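Local coordinates for protein signal recognition particle receptor subunit beta (Mus musculus, PDB 2FH5) that binds GTP as the beta subunit of the signal recognition particle receptor, which targets nascent secretory proteins to the endoplasmic reticulum membrane, at residues 183-191 with 202-212. Residues are numbered along the deposited sequence; the frame is centred on the assembly and turned at random.
Sequences KVEFLECSA and DIQDLEKWLAK. With GTP (guanosine-5'-triphosphate), chain D.
E185 reaches from strand 184-188 to W209 and K212 on the helix. Its CB starts toward the helix, and CG lies anti to the carbonyl carbon (chi1 -73°). From there the chain runs extended, and CD of E185 comes 3.6 Å from CD1 of W209. OE1 stays beside that ring carbon. OE2 takes both donors: NZ of K212 forms a salt bridge to OE2 of E185 at 2.9 Å, coming from above the carboxylate plane. NE1 of W209 adds a weak bond to OE2 at the indole edge, the two planes turned 77° apart. With an alanine here, K212 would probably lose its carboxylate mate and NE1 of W209 its weak bond. CD2 of L187 packs 3.5 Å from the backbone O of D205 and also touches CB of W209. S190 and D202 pair through two backbone hydrogen bonds, a single antiparallel bridge just before the helix. The next residue, A191, donates from its N to GTP O6 at 2.8 Å. Strand 184-188 is an edge strand of the P-loop GTPase sheet, bonded to strand 117-123. The helix runs roughly antiparallel to strand 184-188, with W209 reaching strands 117-123 and 79-87 and I203 and L210 against helix 20-29.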
ATOM      1  N   LYS B 183      -5.913 -16.024 -19.058  1.00 61.98           N
ATOM      2  CA  LYS B 183      -6.129 -14.745 -19.732  1.00 63.65           C
ATOM      3  C   LYS B 183      -5.092 -13.819 -19.052  1.00 63.70           C
ATOM      4  O   LYS B 183      -5.092 -13.668 -17.828  1.00 62.80           O
ATOM      5  CB  LYS B 183      -7.543 -14.223 -19.461  1.00 69.52           C
ATOM      6  CG  LYS B 183      -8.668 -15.077 -20.026  1.00 79.15           C
ATOM      7  CD  LYS B 183      -8.738 -14.975 -21.550  1.00 86.71           C
ATOM      8  CE  LYS B 183      -9.969 -15.681 -22.096  1.00 90.40           C
ATOM      9  NZ  LYS B 183     -10.057 -15.536 -23.571  1.00 91.04           N
ATOM     10  N   VAL B 184      -4.194 -13.230 -19.829  1.00 59.18           N
ATOM     11  CA  VAL B 184      -3.170 -12.369 -19.265  1.00 57.50           C
ATOM     12  C   VAL B 184      -3.079 -11.116 -20.105  1.00 58.56           C
ATOM     13  O   VAL B 184      -2.850 -11.203 -21.297  1.00 59.31           O
ATOM     14  CB  VAL B 184      -1.772 -13.064 -19.264  1.00 53.76           C
ATOM     15  CG1 VAL B 184      -0.726 -12.121 -18.725  1.00 45.07           C
ATOM     16  CG2 VAL B 184      -1.801 -14.319 -18.423  1.00 48.73           C
ATOM     17  N   GLU B 185      -3.272  -9.953 -19.494  1.00 57.42           N
ATOM     18  CA  GLU B 185      -3.167  -8.703 -20.233  1.00 54.42           C
ATOM     19  C   GLU B 185      -2.211  -7.740 -19.576  1.00 53.08           C
ATOM     20  O   GLU B 185      -1.938  -7.827 -18.380  1.00 48.03           O
ATOM     21  CB  GLU B 185      -4.504  -8.004 -20.326  1.00 55.98           C
ATOM     22  CG  GLU B 185      -5.481  -8.646 -21.255  1.00 69.28           C
ATOM     23  CD  GLU B 185      -6.820  -7.958 -21.188  1.00 75.15           C
ATOM     24  OE1 GLU B 185      -6.877  -6.714 -21.398  1.00 74.53           O
ATOM     25  OE2 GLU B 185      -7.808  -8.672 -20.911  1.00 80.71           O
ATOM     26  N   PHE B 186      -1.719  -6.814 -20.384  1.00 49.15           N
ATOM     27  CA  PHE B 186      -0.832  -5.774 -19.923  1.00 48.40           C
ATOM     28  C   PHE B 186      -1.472  -4.447 -20.243  1.00 48.58           C
ATOM     29  O   PHE B 186      -2.095  -4.301 -21.285  1.00 54.73           O
ATOM     30  CB  PHE B 186       0.504  -5.822 -20.647  1.00 43.57           C
ATOM     31  CG  PHE B 186       1.465  -6.829 -20.088  1.00 50.59           C
ATOM     32  CD1 PHE B 186       1.315  -8.187 -20.367  1.00 47.27           C
ATOM     33  CD2 PHE B 186       2.567  -6.411 -19.338  1.00 46.37           C
ATOM     34  CE1 PHE B 186       2.253  -9.122 -19.915  1.00 52.01           C
ATOM     35  CE2 PHE B 186       3.510  -7.330 -18.883  1.00 49.71           C
ATOM     36  CZ  PHE B 186       3.355  -8.696 -19.175  1.00 50.86           C
ATOM     37  N   LEU B 187      -1.352  -3.488 -19.342  1.00 47.25           N
ATOM     38  CA  LEU B 187      -1.856  -2.154 -19.623  1.00 47.63           C
ATOM     39  C   LEU B 187      -0.990  -1.164 -18.850  1.00 49.87           C
ATOM     40  O   LEU B 187      -0.180  -1.568 -18.017  1.00 52.91           O
ATOM     41  CB  LEU B 187      -3.346  -2.020 -19.280  1.00 44.17           C
ATOM     42  CG  LEU B 187      -3.996  -2.039 -17.894  1.00 49.89           C
ATOM     43  CD1 LEU B 187      -3.579  -0.824 -17.070  1.00 44.49           C
ATOM     44  CD2 LEU B 187      -5.501  -2.041 -18.093  1.00 41.25           C
ATOM     45  N   GLU B 188      -1.122   0.118 -19.160  1.00 49.70           N
ATOM     46  CA  GLU B 188      -0.345   1.147 -18.486  1.00 53.50           C
ATOM     47  C   GLU B 188      -1.267   1.997 -17.623  1.00 54.28           C
ATOM     48  O   GLU B 188      -2.474   2.074 -17.873  1.00 58.35           O
ATOM     49  CB  GLU B 188       0.370   2.016 -19.516  1.00 49.86           C
ATOM     50  CG  GLU B 188       1.283   1.222 -20.426  1.00 56.49           C
ATOM     51  CD  GLU B 188       1.900   2.072 -21.527  1.00 61.83           C
ATOM     52  OE1 GLU B 188       1.191   2.941 -22.072  1.00 64.72           O
ATOM     53  OE2 GLU B 188       3.088   1.864 -21.862  1.00 66.89           O
ATOM     54  N   CYS B 189      -0.711   2.608 -16.583  1.00 52.78           N
ATOM     55  CA  CYS B 189      -1.507   3.460 -15.706  1.00 51.06           C
ATOM     56  C   CYS B 189      -0.647   4.311 -14.797  1.00 49.98           C
ATOM     57  O   CYS B 189       0.573   4.163 -14.743  1.00 44.22           O
ATOM     58  CB  CYS B 189      -2.483   2.632 -14.858  1.00 49.80           C
ATOM     59  SG  CYS B 189      -1.721   1.450 -13.723  1.00 53.76           S
ATOM     60  N   SER B 190      -1.313   5.231 -14.108  1.00 51.84           N
ATOM     61  CA  SER B 190      -0.676   6.138 -13.175  1.00 50.19           C
ATOM     62  C   SER B 190      -1.661   6.435 -12.054  1.00 52.38           C
ATOM     63  O   SER B 190      -2.809   6.782 -12.310  1.00 49.26           O
ATOM     64  CB  SER B 190      -0.292   7.428 -13.871  1.00 53.31           C
ATOM     65  OG  SER B 190       0.314   8.320 -12.948  1.00 61.56           O
ATOM     66  N   ALA B 191      -1.218   6.280 -10.811  1.00 51.23           N
ATOM     67  CA  ALA B 191      -2.074   6.542  -9.671  1.00 54.84           C
ATOM     68  C   ALA B 191      -2.018   8.025  -9.293  1.00 56.51           C
ATOM     69  O   ALA B 191      -2.827   8.507  -8.509  1.00 56.17           O
ATOM     70  CB  ALA B 191      -1.645   5.674  -8.490  1.00 57.06           C
ATOM     71  N   ASP B 202      -4.470   8.633 -14.115  1.00 78.15           N
ATOM     72  CA  ASP B 202      -4.715   8.011 -15.405  1.00 70.57           C
ATOM     73  C   ASP B 202      -4.945   6.518 -15.199  1.00 63.39           C
ATOM     74  O   ASP B 202      -4.033   5.712 -15.353  1.00 59.43           O
ATOM     75  CB  ASP B 202      -3.524   8.243 -16.341  1.00 71.20           C
ATOM     76  CG  ASP B 202      -3.644   7.455 -17.645  1.00 77.28           C
ATOM     77  OD1 ASP B 202      -4.788   7.254 -18.139  1.00 71.63           O
ATOM     78  OD2 ASP B 202      -2.585   7.044 -18.177  1.00 79.87           O
ATOM     79  N   ILE B 203      -6.173   6.158 -14.845  1.00 61.20           N
ATOM     80  CA  ILE B 203      -6.519   4.764 -14.613  1.00 59.78           C
ATOM     81  C   ILE B 203      -7.696   4.315 -15.483  1.00 61.87           C
ATOM     82  O   ILE B 203      -8.408   3.364 -15.146  1.00 59.64           O
ATOM     83  CB  ILE B 203      -6.853   4.515 -13.101  1.00 60.33           C
ATOM     84  CG1 ILE B 203      -7.975   5.449 -12.628  1.00 55.96           C
ATOM     85  CG2 ILE B 203      -5.620   4.763 -12.246  1.00 57.72           C
ATOM     86  CD1 ILE B 203      -8.628   4.992 -11.317  1.00 55.28           C
ATOM     87  N   GLN B 204      -7.890   5.003 -16.606  1.00 66.31           N
ATOM     88  CA  GLN B 204      -8.976   4.700 -17.546  1.00 68.78           C
ATOM     89  C   GLN B 204      -8.973   3.254 -18.032  1.00 64.76           C
ATOM     90  O   GLN B 204      -9.981   2.547 -17.937  1.00 62.61           O
ATOM     91  CB  GLN B 204      -8.885   5.633 -18.750  1.00 78.04           C
ATOM     92  CG  GLN B 204      -9.327   7.053 -18.455  1.00 91.69           C
ATOM     93  CD  GLN B 204     -10.837   7.158 -18.286  1.00101.28           C
ATOM     94  OE1 GLN B 204     -11.595   6.949 -19.242  1.00104.81           O
ATOM     95  NE2 GLN B 204     -11.283   7.471 -17.066  1.00103.81           N
ATOM     96  N   ASP B 205      -7.836   2.813 -18.559  1.00 63.62           N
ATOM     97  CA  ASP B 205      -7.724   1.445 -19.051  1.00 60.15           C
ATOM     98  C   ASP B 205      -7.982   0.413 -17.975  1.00 58.11           C
ATOM     99  O   ASP B 205      -8.645  -0.596 -18.236  1.00 57.95           O
ATOM    100  CB  ASP B 205      -6.348   1.208 -19.662  1.00 60.92           C
ATOM    101  CG  ASP B 205      -6.163   1.953 -20.959  1.00 64.14           C
ATOM    102  OD1 ASP B 205      -7.199   2.300 -21.575  1.00 64.33           O
ATOM    103  OD2 ASP B 205      -4.999   2.176 -21.367  1.00 63.55           O
ATOM    104  N   LEU B 206      -7.458   0.672 -16.774  1.00 56.32           N
ATOM    105  CA  LEU B 206      -7.623  -0.233 -15.637  1.00 54.04           C
ATOM    106  C   LEU B 206      -9.093  -0.384 -15.252  1.00 51.95           C
ATOM    107  O   LEU B 206      -9.565  -1.493 -14.997  1.00 51.93           O
ATOM    108  CB  LEU B 206      -6.812   0.282 -14.445  1.00 54.44           C
ATOM    109  CG  LEU B 206      -6.931  -0.465 -13.114  1.00 51.57           C
ATOM    110  CD1 LEU B 206      -6.333  -1.840 -13.260  1.00 50.22           C
ATOM    111  CD2 LEU B 206      -6.208   0.323 -12.018  1.00 49.53           C
ATOM    112  N   GLU B 207      -9.816   0.730 -15.200  1.00 52.77           N
ATOM    113  CA  GLU B 207     -11.244   0.675 -14.878  1.00 56.50           C
ATOM    114  C   GLU B 207     -11.984  -0.002 -16.042  1.00 56.91           C
ATOM    115  O   GLU B 207     -12.986  -0.678 -15.833  1.00 57.40           O
ATOM    116  CB  GLU B 207     -11.812   2.076 -14.631  1.00 55.63           C
ATOM    117  CG  GLU B 207     -11.106   2.838 -13.517  1.00 61.40           C
ATOM    118  CD  GLU B 207     -11.835   4.108 -13.090  1.00 63.46           C
ATOM    119  OE1 GLU B 207     -12.759   4.015 -12.249  1.00 63.03           O
ATOM    120  OE2 GLU B 207     -11.483   5.196 -13.601  1.00 62.71           O
ATOM    121  N   LYS B 208     -11.489   0.174 -17.267  1.00 58.08           N
ATOM    122  CA  LYS B 208     -12.113  -0.483 -18.410  1.00 62.61           C
ATOM    123  C   LYS B 208     -11.966  -1.992 -18.220  1.00 60.32           C
ATOM    124  O   LYS B 208     -12.955  -2.719 -18.256  1.00 59.10           O
ATOM    125  CB  LYS B 208     -11.455  -0.052 -19.726  1.00 68.55           C
ATOM    126  CG  LYS B 208     -12.411   0.658 -20.693  1.00 73.93           C
ATOM    127  CD  LYS B 208     -11.764   0.966 -22.063  1.00 78.74           C
ATOM    128  CE  LYS B 208     -12.712   1.780 -22.978  1.00 82.29           C
ATOM    129  NZ  LYS B 208     -12.144   2.145 -24.321  1.00 81.00           N
ATOM    130  N   TRP B 209     -10.736  -2.457 -17.994  1.00 58.21           N
ATOM    131  CA  TRP B 209     -10.473  -3.888 -17.787  1.00 55.33           C
ATOM    132  C   TRP B 209     -11.262  -4.447 -16.612  1.00 55.87           C
ATOM    133  O   TRP B 209     -11.840  -5.529 -16.703  1.00 59.32           O
ATOM    134  CB  TRP B 209      -8.982  -4.131 -17.545  1.00 55.43           C
ATOM    135  CG  TRP B 209      -8.597  -5.585 -17.338  1.00 55.31           C
ATOM    136  CD1 TRP B 209      -8.279  -6.494 -18.301  1.00 54.72           C
ATOM    137  CD2 TRP B 209      -8.435  -6.264 -16.079  1.00 54.67           C
ATOM    138  NE1 TRP B 209      -7.922  -7.694 -17.727  1.00 54.78           N
ATOM    139  CE2 TRP B 209      -8.008  -7.579 -16.367  1.00 55.87           C
ATOM    140  CE3 TRP B 209      -8.605  -5.883 -14.741  1.00 54.10           C
ATOM    141  CZ2 TRP B 209      -7.742  -8.519 -15.357  1.00 55.66           C
ATOM    142  CZ3 TRP B 209      -8.339  -6.821 -13.735  1.00 52.50           C
ATOM    143  CH2 TRP B 209      -7.914  -8.119 -14.054  1.00 56.07           C
ATOM    144  N   LEU B 210     -11.270  -3.728 -15.496  1.00 58.07           N
ATOM    145  CA  LEU B 210     -12.017  -4.186 -14.330  1.00 56.84           C
ATOM    146  C   LEU B 210     -13.486  -4.352 -14.695  1.00 60.24           C
ATOM    147  O   LEU B 210     -14.133  -5.316 -14.289  1.00 58.48           O
ATOM    148  CB  LEU B 210     -11.862  -3.194 -13.183  1.00 58.84           C
ATOM    149  CG  LEU B 210     -10.583  -3.354 -12.353  1.00 57.02           C
ATOM    150  CD1 LEU B 210     -10.403  -2.135 -11.472  1.00 59.06           C
ATOM    151  CD2 LEU B 210     -10.675  -4.626 -11.511  1.00 54.52           C
ATOM    152  N   ALA B 211     -14.013  -3.408 -15.467  1.00 62.03           N
ATOM    153  CA  ALA B 211     -15.395  -3.483 -15.914  1.00 64.14           C
ATOM    154  C   ALA B 211     -15.581  -4.768 -16.743  1.00 65.63           C
ATOM    155  O   ALA B 211     -16.462  -5.599 -16.469  1.00 64.83           O
ATOM    156  CB  ALA B 211     -15.721  -2.260 -16.756  1.00 63.20           C
ATOM    157  N   LYS B 212     -14.723  -4.919 -17.749  1.00 64.48           N
ATOM    158  CA  LYS B 212     -14.729  -6.062 -18.643  1.00 63.53           C
ATOM    159  C   LYS B 212     -14.679  -7.430 -17.957  1.00 64.84           C
ATOM    160  O   LYS B 212     -15.242  -8.394 -18.465  1.00 66.92           O
ATOM    161  CB  LYS B 212     -13.571  -5.907 -19.629  1.00 63.17           C
ATOM    162  CG  LYS B 212     -13.133  -7.166 -20.338  1.00 67.84           C
ATOM    163  CD  LYS B 212     -11.878  -6.878 -21.156  1.00 72.20           C
ATOM    164  CE  LYS B 212     -11.199  -8.152 -21.628  1.00 76.33           C
ATOM    165  NZ  LYS B 212     -10.085  -7.830 -22.570  1.00 79.81           N
TER
HETATM  166  PG  GTP D 301       3.314  -1.950  -0.109  1.00 36.00           P
HETATM  167  O1G GTP D 301       4.618  -1.872   0.524  1.00 39.61           O
HETATM  168  O2G GTP D 301       2.191  -1.624   0.820  1.00 37.02           O
HETATM  169  O3G GTP D 301       3.114  -3.327  -0.778  1.00 49.85           O
HETATM  170  O3B GTP D 301       3.395  -0.691  -1.287  1.00 40.04           O
HETATM  171  PB  GTP D 301       2.284  -0.290  -2.262  1.00 38.06           P
HETATM  172  O1B GTP D 301       2.420  -1.042  -3.545  1.00 41.06           O
HETATM  173  O2B GTP D 301       0.884  -0.406  -1.693  1.00 40.34           O
HETATM  174  O3A GTP D 301       2.720   1.224  -2.529  1.00 39.75           O
HETATM  175  PA  GTP D 301       1.901   2.554  -2.336  1.00 36.81           P
HETATM  176  O1A GTP D 301       0.607   2.491  -2.940  1.00 36.06           O
HETATM  177  O2A GTP D 301       1.842   2.920  -0.878  1.00 34.64           O
HETATM  178  O5' GTP D 301       2.831   3.494  -3.207  1.00 35.00           O
HETATM  179  C5' GTP D 301       4.166   3.701  -2.780  1.00 33.36           C
HETATM  180  C4' GTP D 301       4.589   5.129  -3.122  1.00 33.45           C
HETATM  181  O4' GTP D 301       4.521   5.362  -4.545  1.00 34.43           O
HETATM  182  C3' GTP D 301       3.696   6.212  -2.509  1.00 38.55           C
HETATM  183  O3' GTP D 301       4.490   7.348  -2.063  1.00 44.29           O
HETATM  184  C2' GTP D 301       2.772   6.571  -3.636  1.00 38.28           C
HETATM  185  O2' GTP D 301       2.094   7.837  -3.505  1.00 39.69           O
HETATM  186  C1' GTP D 301       3.658   6.447  -4.877  1.00 35.12           C
HETATM  187  N9  GTP D 301       2.955   6.065  -6.088  1.00 42.72           N
HETATM  188  C8  GTP D 301       2.030   5.022  -6.218  1.00 39.50           C
HETATM  189  N7  GTP D 301       1.586   4.950  -7.470  1.00 44.55           N
HETATM  190  C5  GTP D 301       2.240   5.975  -8.188  1.00 45.67           C
HETATM  191  C6  GTP D 301       2.200   6.398  -9.530  1.00 44.49           C
HETATM  192  O6  GTP D 301       1.560   5.959 -10.466  1.00 45.32           O
HETATM  193  N1  GTP D 301       3.019   7.502  -9.891  1.00 43.92           N
HETATM  194  C2  GTP D 301       3.834   8.162  -8.990  1.00 43.05           C
HETATM  195  N2  GTP D 301       4.572   9.224  -9.418  1.00 36.06           N
HETATM  196  N3  GTP D 301       3.874   7.741  -7.698  1.00 44.60           N
HETATM  197  C4  GTP D 301       3.081   6.666  -7.313  1.00 43.84           C
HETATM  198  O   HOH W   1      -6.757 -10.846 -18.177  1.00 68.44           O
HETATM  199  O   HOH W   2      -2.580   0.888 -21.559  1.00 51.64           O
HETATM  200  O   HOH W   3      -5.056   2.765 -17.083  1.00 62.58           O